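Local coordinates for protein MDM10 isoform 1 (Saccharomyces cerevisiae, PDB 7BTX) that helps tether the endoplasmic reticulum to mitochondria as part of the ERMES complex and takes part in late assembly of the TOM translocase of the outer membrane, at residues 261-266 with 284-289; 314-319 with 411-416. All blocks are in the same frame, centred on the assembly; numbering follows the deposited sequence.

MDM10 illustrates how a membrane beta-barrel is stitched together between strands that follow one another along the chain. Interaction 1 comes first: 261-266, at the start of strand 263-269, meets 284-289, the stretch leading out of strand 280-284, and so closes the beta hairpin between them. The chain then runs through strands 292-297 and 306-307 to strand 313-316, where interaction 2 opens. That contact spans a much longer excursion, largely unmodelled (320-409), before strand 413-420 returns alongside. The two loops lie in series, neither nested nor crossed. Their centres are about 19 Å apart, yet they touch, since Asn289 of interaction 1 packs against Trp314 and Gln315 of interaction 2.

Interaction 1: 261-266 with 284-289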
ATOM      1  N   THR D 261      38.634 -34.172  18.416  1.00 92.00           N
ATOM      2  CA  THR D 261      37.953 -34.550  17.185  1.00 92.00           C
ATOM      3  C   THR D 261      38.611 -33.879  15.977  1.00 92.00           C
ATOM      4  O   THR D 261      38.376 -34.266  14.826  1.00 92.00           O
ATOM      5  CB  THR D 261      36.467 -34.182  17.302  1.00 92.00           C
ATOM      6  OG1 THR D 261      35.986 -34.604  18.583  1.00 92.00           O
ATOM      7  CG2 THR D 261      35.608 -34.897  16.260  1.00 92.00           C
ATOM      8  N   GLY D 262      39.490 -32.920  16.238  1.00 87.32           N
ATOM      9  CA  GLY D 262      40.093 -32.077  15.232  1.00 87.32           C
ATOM     10  C   GLY D 262      39.389 -30.743  15.281  1.00 87.32           C
ATOM     11  O   GLY D 262      38.348 -30.562  14.642  1.00 87.32           O
ATOM     12  N   ARG D 263      39.976 -29.793  16.010  1.00 81.80           N
ATOM     13  CA  ARG D 263      39.260 -28.588  16.404  1.00 81.80           C
ATOM     14  C   ARG D 263      40.193 -27.544  16.999  1.00 81.80           C
ATOM     15  O   ARG D 263      41.104 -27.876  17.766  1.00 81.80           O
ATOM     16  CB  ARG D 263      38.161 -28.923  17.421  1.00 81.80           C
ATOM     17  CG  ARG D 263      38.607 -29.795  18.590  1.00 81.80           C
ATOM     18  CD  ARG D 263      37.433 -30.502  19.245  1.00 81.80           C
ATOM     19  NE  ARG D 263      36.990 -29.820  20.457  1.00 81.80           N
ATOM     20  CZ  ARG D 263      35.995 -30.244  21.231  1.00 81.80           C
ATOM     21  NH1 ARG D 263      35.659 -29.561  22.315  1.00 81.80           N
ATOM     22  NH2 ARG D 263      35.339 -31.353  20.923  1.00 81.80           N
ATOM     23  N   PRO D 264      40.015 -26.284  16.646  1.00 74.83           N
ATOM     24  CA  PRO D 264      40.540 -25.207  17.487  1.00 74.83           C
ATOM     25  C   PRO D 264      39.580 -24.863  18.612  1.00 74.83           C
ATOM     26  O   PRO D 264      38.543 -25.510  18.773  1.00 74.83           O
ATOM     27  CB  PRO D 264      40.694 -24.044  16.503  1.00 74.83           C
ATOM     28  CG  PRO D 264      39.684 -24.316  15.460  1.00 74.83           C
ATOM     29  CD  PRO D 264      39.658 -25.804  15.303  1.00 74.83           C
ATOM     30  N   LEU D 265      39.924 -23.855  19.408  1.00 68.73           N
ATOM     31  CA  LEU D 265      39.041 -23.343  20.447  1.00 68.73           C
ATOM     32  C   LEU D 265      39.143 -21.829  20.455  1.00 68.73           C
ATOM     33  O   LEU D 265      40.149 -21.278  20.008  1.00 68.73           O
ATOM     34  CB  LEU D 265      39.415 -23.903  21.820  1.00 68.73           C
ATOM     35  CG  LEU D 265      39.091 -25.353  22.177  1.00 68.73           C
ATOM     36  CD1 LEU D 265      40.206 -26.292  21.759  1.00 68.73           C
ATOM     37  CD2 LEU D 265      38.857 -25.468  23.664  1.00 68.73           C
ATOM     38  N   THR D 266      38.118 -21.139  20.942  1.00 59.21           N
ATOM     39  CA  THR D 266      38.184 -19.686  21.016  1.00 59.21           C
ATOM     40  C   THR D 266      37.465 -19.188  22.260  1.00 59.21           C
ATOM     41  O   THR D 266      36.246 -19.015  22.251  1.00 59.21           O
ATOM     42  CB  THR D 266      37.581 -19.038  19.765  1.00 59.21           C
ATOM     43  OG1 THR D 266      38.173 -19.598  18.588  1.00 59.21           O
ATOM     44  CG2 THR D 266      37.831 -17.543  19.762  1.00 59.21           C
ATOM     45  N   ALA D 284      33.986 -23.967  20.160  1.00 61.32           N
ATOM     46  CA  ALA D 284      34.761 -25.115  19.732  1.00 61.32           C
ATOM     47  C   ALA D 284      34.482 -25.418  18.265  1.00 61.32           C
ATOM     48  O   ALA D 284      33.783 -24.675  17.577  1.00 61.32           O
ATOM     49  CB  ALA D 284      34.455 -26.314  20.623  1.00 61.32           C
ATOM     50  N   LYS D 285      35.058 -26.507  17.773  1.00 70.40           N
ATOM     51  CA  LYS D 285      34.849 -26.948  16.399  1.00 70.40           C
ATOM     52  C   LYS D 285      34.635 -28.458  16.378  1.00 70.40           C
ATOM     53  O   LYS D 285      35.318 -29.194  15.664  1.00 70.40           O
ATOM     54  CB  LYS D 285      36.009 -26.532  15.497  1.00 70.40           C
ATOM     55  CG  LYS D 285      35.590 -26.327  14.051  1.00 70.40           C
ATOM     56  CD  LYS D 285      36.757 -26.449  13.094  1.00 70.40           C
ATOM     57  CE  LYS D 285      36.274 -26.713  11.679  1.00 70.40           C
ATOM     58  NZ  LYS D 285      35.626 -28.047  11.564  1.00 70.40           N
ATOM     59  N   THR D 286      33.678 -28.940  17.172  1.00 73.85           N
ATOM     60  CA  THR D 286      33.556 -30.356  17.510  1.00 73.85           C
ATOM     61  C   THR D 286      33.127 -31.217  16.330  1.00 73.85           C
ATOM     62  O   THR D 286      31.992 -31.700  16.280  1.00 73.85           O
ATOM     63  CB  THR D 286      32.543 -30.545  18.635  1.00 73.85           C
ATOM     64  OG1 THR D 286      31.221 -30.444  18.097  1.00 73.85           O
ATOM     65  CG2 THR D 286      32.716 -29.472  19.684  1.00 73.85           C
ATOM     66  N   GLY D 287      34.030 -31.422  15.391  1.00 72.94           N
ATOM     67  CA  GLY D 287      33.745 -32.212  14.213  1.00 72.94           C
ATOM     68  C   GLY D 287      34.470 -31.629  13.020  1.00 72.94           C
ATOM     69  O   GLY D 287      34.948 -30.498  13.044  1.00 72.94           O
ATOM     70  N   THR D 288      34.544 -32.435  11.966  1.00 71.57           N
ATOM     71  CA  THR D 288      35.190 -31.988  10.739  1.00 71.57           C
ATOM     72  C   THR D 288      34.346 -30.975   9.973  1.00 71.57           C
ATOM     73  O   THR D 288      34.879 -30.224   9.149  1.00 71.57           O
ATOM     74  CB  THR D 288      35.528 -33.191   9.853  1.00 71.57           C
ATOM     75  OG1 THR D 288      36.217 -32.744   8.679  1.00 71.57           O
ATOM     76  CG2 THR D 288      34.276 -33.959   9.458  1.00 71.57           C
ATOM     77  N   ASN D 289      33.041 -30.931  10.230  1.00 68.42           N
ATOM     78  CA  ASN D 289      32.151 -29.931   9.653  1.00 68.42           C
ATOM     79  C   ASN D 289      31.295 -29.221  10.690  1.00 68.42           C
ATOM     80  O   ASN D 289      30.981 -28.042  10.517  1.00 68.42           O
ATOM     81  CB  ASN D 289      31.252 -30.581   8.592  1.00 68.42           C
ATOM     82  CG  ASN D 289      30.705 -31.916   9.035  1.00 68.42           C
ATOM     83  OD1 ASN D 289      30.883 -32.324  10.181  1.00 68.42           O
ATOM     84  ND2 ASN D 289      30.040 -32.613   8.124  1.00 68.42           N
TER
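The guanidinium of Arg263 carries the CG2 methyl of Thr286 over one face, toward the rim, with CG2 3.5 Å from Arg263 NH2. The CB methyl of Ala284 approaches the same group obliquely, 3.9 Å from NH1, which also makes a weak hydrogen bond to the hydroxyl of Tyr282. A bend at chi3 (-99°) turns the arginine chain so that its flat end lies across Thr286. Next along the chain, Pro264 CD rests against the aliphatic part of Lys285, 3.7 Å from its CD. Beyond this the lysine chain turns back over its own loop, where NZ donates to Gly287 O at 2.9 Å and more weakly to Thr288 O, just past the inverse gamma turn centred on Thr286. At the far end Thr261 CG2 packs on Gly287 CA at 3.9 Å. Consecutive barrel strands are joined by such antiparallel hairpins, but here the pairing lapses: CA atoms of Arg263 and Lys285 are 4.7 Å apart, those of Thr261 and Gly287 5.7 Å, and the acceptors Gly262 O and Lys285 O lie 3.5 Å apart. The chemistry therefore implies a seam held by methyl, methylene and guanidinium packing, while the lysine ammonium binds carbonyls of its own segment.

Interaction 2: 314-319 with 411-416; sequences WQKKHH and IFTSVW
Trp314 and Val415 extend from the same face of the sheet, and the indole turns one face onto the valine. Val415 CG2 stands 3.4 Å from the centroid of the six-membered ring, almost exactly over its centre, a CH-pi contact. With CG anti to its own carbonyl carbon (chi1 -82°), Trp314 swings its benzene half across toward the partner strand, which also brings Thr413 CG2 to the ring edge, 3.6 Å from CZ3. The indole NE1 is hydrogen-bonded to Glu312.

Strands 313-316 and 413-420 run antiparallel, their short segments 4.8 Å apart and inclined at 167°, as neighbouring strands do in the wall of a beta-barrel. The pairing is loose: the bond from Ser414 N to Gln315 O is weak, at 3.3 Å. Farther along, Lys316 is extended until a bend at chi4 (-67°), which lays its NZ 3.4 Å from Ile411 CD1, the two side chains crossing. Beyond the strand, Lys317 instead meets Phe412 through its inner methylenes, CB to CB at 3.7 Å, while its ammonium extends off the contact. The His318 side chain runs beside that of Ile411, whose CG2 meets the imidazole obliquely, 4.0 Å from ND1. From the neighbouring strand 426-434, Trp431 touches Phe412 and Ser414.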
ATOM      1  N   TRP D 314      27.462 -28.498   8.736  1.00 61.06           N
ATOM      2  CA  TRP D 314      27.666 -28.355   7.307  1.00 61.06           C
ATOM      3  C   TRP D 314      27.419 -29.695   6.623  1.00 61.06           C
ATOM      4  O   TRP D 314      27.278 -30.728   7.293  1.00 61.06           O
ATOM      5  CB  TRP D 314      29.072 -27.816   7.036  1.00 61.06           C
ATOM      6  CG  TRP D 314      29.190 -26.342   7.183  1.00 61.06           C
ATOM      7  CD1 TRP D 314      29.282 -25.646   8.346  1.00 61.06           C
ATOM      8  CD2 TRP D 314      29.247 -25.373   6.130  1.00 61.06           C
ATOM      9  NE1 TRP D 314      29.381 -24.301   8.088  1.00 61.06           N
ATOM     10  CE2 TRP D 314      29.366 -24.108   6.734  1.00 61.06           C
ATOM     11  CE3 TRP D 314      29.210 -25.452   4.735  1.00 61.06           C
ATOM     12  CZ2 TRP D 314      29.444 -22.932   5.994  1.00 61.06           C
ATOM     13  CZ3 TRP D 314      29.289 -24.281   4.002  1.00 61.06           C
ATOM     14  CH2 TRP D 314      29.402 -23.040   4.633  1.00 61.06           C
ATOM     15  N   GLN D 315      27.381 -29.673   5.291  1.00 64.65           N
ATOM     16  CA  GLN D 315      27.309 -30.862   4.452  1.00 64.65           C
ATOM     17  C   GLN D 315      27.675 -30.443   3.035  1.00 64.65           C
ATOM     18  O   GLN D 315      27.613 -29.256   2.702  1.00 64.65           O
ATOM     19  CB  GLN D 315      25.915 -31.504   4.506  1.00 64.65           C
ATOM     20  CG  GLN D 315      25.814 -32.959   4.020  1.00 64.65           C
ATOM     21  CD  GLN D 315      26.355 -33.985   5.010  1.00 64.65           C
ATOM     22  OE1 GLN D 315      27.542 -33.998   5.340  1.00 64.65           O
ATOM     23  NE2 GLN D 315      25.476 -34.863   5.482  1.00 64.65           N
ATOM     24  N   LYS D 316      28.077 -31.392   2.199  1.00 71.64           N
ATOM     25  CA  LYS D 316      28.443 -31.112   0.820  1.00 71.64           C
ATOM     26  C   LYS D 316      28.050 -32.335  -0.002  1.00 71.64           C
ATOM     27  O   LYS D 316      27.813 -33.417   0.542  1.00 71.64           O
ATOM     28  CB  LYS D 316      29.931 -30.747   0.743  1.00 71.64           C
ATOM     29  CG  LYS D 316      30.324 -29.946  -0.472  1.00 71.64           C
ATOM     30  CD  LYS D 316      31.718 -29.386  -0.317  1.00 71.64           C
ATOM     31  CE  LYS D 316      32.153 -28.683  -1.584  1.00 71.64           C
ATOM     32  NZ  LYS D 316      32.321 -29.667  -2.687  1.00 71.64           N
ATOM     33  N   LYS D 317      27.968 -32.182  -1.320  1.00 78.68           N
ATOM     34  CA  LYS D 317      27.297 -33.197  -2.118  1.00 78.68           C
ATOM     35  C   LYS D 317      27.946 -33.222  -3.500  1.00 78.68           C
ATOM     36  O   LYS D 317      28.760 -32.359  -3.842  1.00 78.68           O
ATOM     37  CB  LYS D 317      25.786 -32.904  -2.168  1.00 78.68           C
ATOM     38  CG  LYS D 317      24.844 -34.050  -2.565  1.00 78.68           C
ATOM     39  CD  LYS D 317      23.389 -33.626  -2.464  1.00 78.68           C
ATOM     40  CE  LYS D 317      22.440 -34.772  -2.788  1.00 78.68           C
ATOM     41  NZ  LYS D 317      22.486 -35.153  -4.228  1.00 78.68           N
ATOM     42  N   HIS D 318      27.576 -34.229  -4.282  1.00 89.59           N
ATOM     43  CA  HIS D 318      28.146 -34.508  -5.594  1.00 89.59           C
ATOM     44  C   HIS D 318      26.985 -34.884  -6.509  1.00 89.59           C
ATOM     45  O   HIS D 318      25.833 -34.515  -6.247  1.00 89.59           O
ATOM     46  CB  HIS D 318      29.216 -35.606  -5.509  1.00 89.59           C
ATOM     47  CG  HIS D 318      30.580 -35.101  -5.156  1.00 89.59           C
ATOM     48  ND1 HIS D 318      31.124 -33.968  -5.718  1.00 89.59           N
ATOM     49  CD2 HIS D 318      31.516 -35.587  -4.308  1.00 89.59           C
ATOM     50  CE1 HIS D 318      32.335 -33.772  -5.226  1.00 89.59           C
ATOM     51  NE2 HIS D 318      32.597 -34.741  -4.367  1.00 89.59           N
ATOM     52  N   HIS D 319      27.312 -35.542  -7.625  1.00 95.93           N
ATOM     53  CA  HIS D 319      26.365 -36.141  -8.581  1.00 95.93           C
ATOM     54  C   HIS D 319      25.518 -35.085  -9.285  1.00 95.93           C
ATOM     55  O   HIS D 319      24.913 -35.354 -10.323  1.00 95.93           O
ATOM     56  CB  HIS D 319      25.445 -37.168  -7.900  1.00 95.93           C
ATOM     57  CG  HIS D 319      26.177 -38.276  -7.212  1.00 95.93           C
ATOM     58  ND1 HIS D 319      26.611 -38.180  -5.907  1.00 95.93           N
ATOM     59  CD2 HIS D 319      26.542 -39.508  -7.639  1.00 95.93           C
ATOM     60  CE1 HIS D 319      27.218 -39.303  -5.562  1.00 95.93           C
ATOM     61  NE2 HIS D 319      27.189 -40.125  -6.596  1.00 95.93           N
ATOM     62  N   ILE D 411      27.718 -28.266  -7.216  1.00 70.55           N
ATOM     63  CA  ILE D 411      27.813 -28.978  -5.951  1.00 70.55           C
ATOM     64  C   ILE D 411      26.847 -28.360  -4.949  1.00 70.55           C
ATOM     65  O   ILE D 411      26.882 -27.151  -4.700  1.00 70.55           O
ATOM     66  CB  ILE D 411      29.259 -28.964  -5.408  1.00 70.55           C
ATOM     67  CG1 ILE D 411      29.936 -27.627  -5.717  1.00 70.55           C
ATOM     68  CG2 ILE D 411      30.057 -30.115  -5.984  1.00 70.55           C
ATOM     69  CD1 ILE D 411      31.301 -27.471  -5.097  1.00 70.55           C
ATOM     70  N   PHE D 412      25.978 -29.193  -4.386  1.00 63.01           N
ATOM     71  CA  PHE D 412      25.078 -28.747  -3.336  1.00 63.01           C
ATOM     72  C   PHE D 412      25.861 -28.471  -2.059  1.00 63.01           C
ATOM     73  O   PHE D 412      26.930 -29.037  -1.829  1.00 63.01           O
ATOM     74  CB  PHE D 412      24.008 -29.805  -3.079  1.00 63.01           C
ATOM     75  CG  PHE D 412      22.735 -29.260  -2.513  1.00 63.01           C
ATOM     76  CD1 PHE D 412      21.979 -28.352  -3.229  1.00 63.01           C
ATOM     77  CD2 PHE D 412      22.282 -29.670  -1.273  1.00 63.01           C
ATOM     78  CE1 PHE D 412      20.801 -27.846  -2.714  1.00 63.01           C
ATOM     79  CE2 PHE D 412      21.101 -29.171  -0.755  1.00 63.01           C
ATOM     80  CZ  PHE D 412      20.363 -28.258  -1.476  1.00 63.01           C
ATOM     81  N   THR D 413      25.331 -27.577  -1.231  1.00 57.51           N
ATOM     82  CA  THR D 413      25.991 -27.207   0.020  1.00 57.51           C
ATOM     83  C   THR D 413      24.913 -26.851   1.032  1.00 57.51           C
ATOM     84  O   THR D 413      24.229 -25.839   0.875  1.00 57.51           O
ATOM     85  CB  THR D 413      26.952 -26.039  -0.177  1.00 57.51           C
ATOM     86  OG1 THR D 413      27.901 -26.350  -1.203  1.00 57.51           O
ATOM     87  CG2 THR D 413      27.698 -25.764   1.098  1.00 57.51           C
ATOM     88  N   SER D 414      24.772 -27.668   2.070  1.00 54.30           N
ATOM     89  CA  SER D 414      23.733 -27.505   3.073  1.00 54.30           C
ATOM     90  C   SER D 414      24.342 -27.009   4.374  1.00 54.30           C
ATOM     91  O   SER D 414      25.398 -27.483   4.791  1.00 54.30           O
ATOM     92  CB  SER D 414      23.015 -28.826   3.325  1.00 54.30           C
ATOM     93  OG  SER D 414      22.416 -29.305   2.140  1.00 54.30           O
ATOM     94  N   VAL D 415      23.686 -26.040   5.007  1.00 49.52           N
ATOM     95  CA  VAL D 415      24.111 -25.508   6.296  1.00 49.52           C
ATOM     96  C   VAL D 415      22.898 -25.475   7.208  1.00 49.52           C
ATOM     97  O   VAL D 415      21.926 -24.773   6.917  1.00 49.52           O
ATOM     98  CB  VAL D 415      24.711 -24.097   6.182  1.00 49.52           C
ATOM     99  CG1 VAL D 415      25.059 -23.574   7.546  1.00 49.52           C
ATOM    100  CG2 VAL D 415      25.932 -24.087   5.307  1.00 49.52           C
ATOM    101  N   TRP D 416      22.958 -26.206   8.313  1.00 47.90           N
ATOM    102  CA  TRP D 416      21.931 -26.163   9.342  1.00 47.90           C
ATOM    103  C   TRP D 416      22.453 -25.366  10.524  1.00 47.90           C
ATOM    104  O   TRP D 416      23.596 -25.538  10.930  1.00 47.90           O
ATOM    105  CB  TRP D 416      21.556 -27.567   9.804  1.00 47.90           C
ATOM    106  CG  TRP D 416      21.048 -28.436   8.726  1.00 47.90           C
ATOM    107  CD1 TRP D 416      21.785 -29.134   7.819  1.00 47.90           C
ATOM    108  CD2 TRP D 416      19.680 -28.711   8.434  1.00 47.90           C
ATOM    109  NE1 TRP D 416      20.957 -29.825   6.971  1.00 47.90           N
ATOM    110  CE2 TRP D 416      19.659 -29.583   7.329  1.00 47.90           C
ATOM    111  CE3 TRP D 416      18.469 -28.301   8.995  1.00 47.90           C
ATOM    112  CZ2 TRP D 416      18.475 -30.055   6.778  1.00 47.90           C
ATOM    113  CZ3 TRP D 416      17.296 -28.769   8.447  1.00 47.90           C
ATOM    114  CH2 TRP D 416      17.306 -29.638   7.349  1.00 47.90           C
TER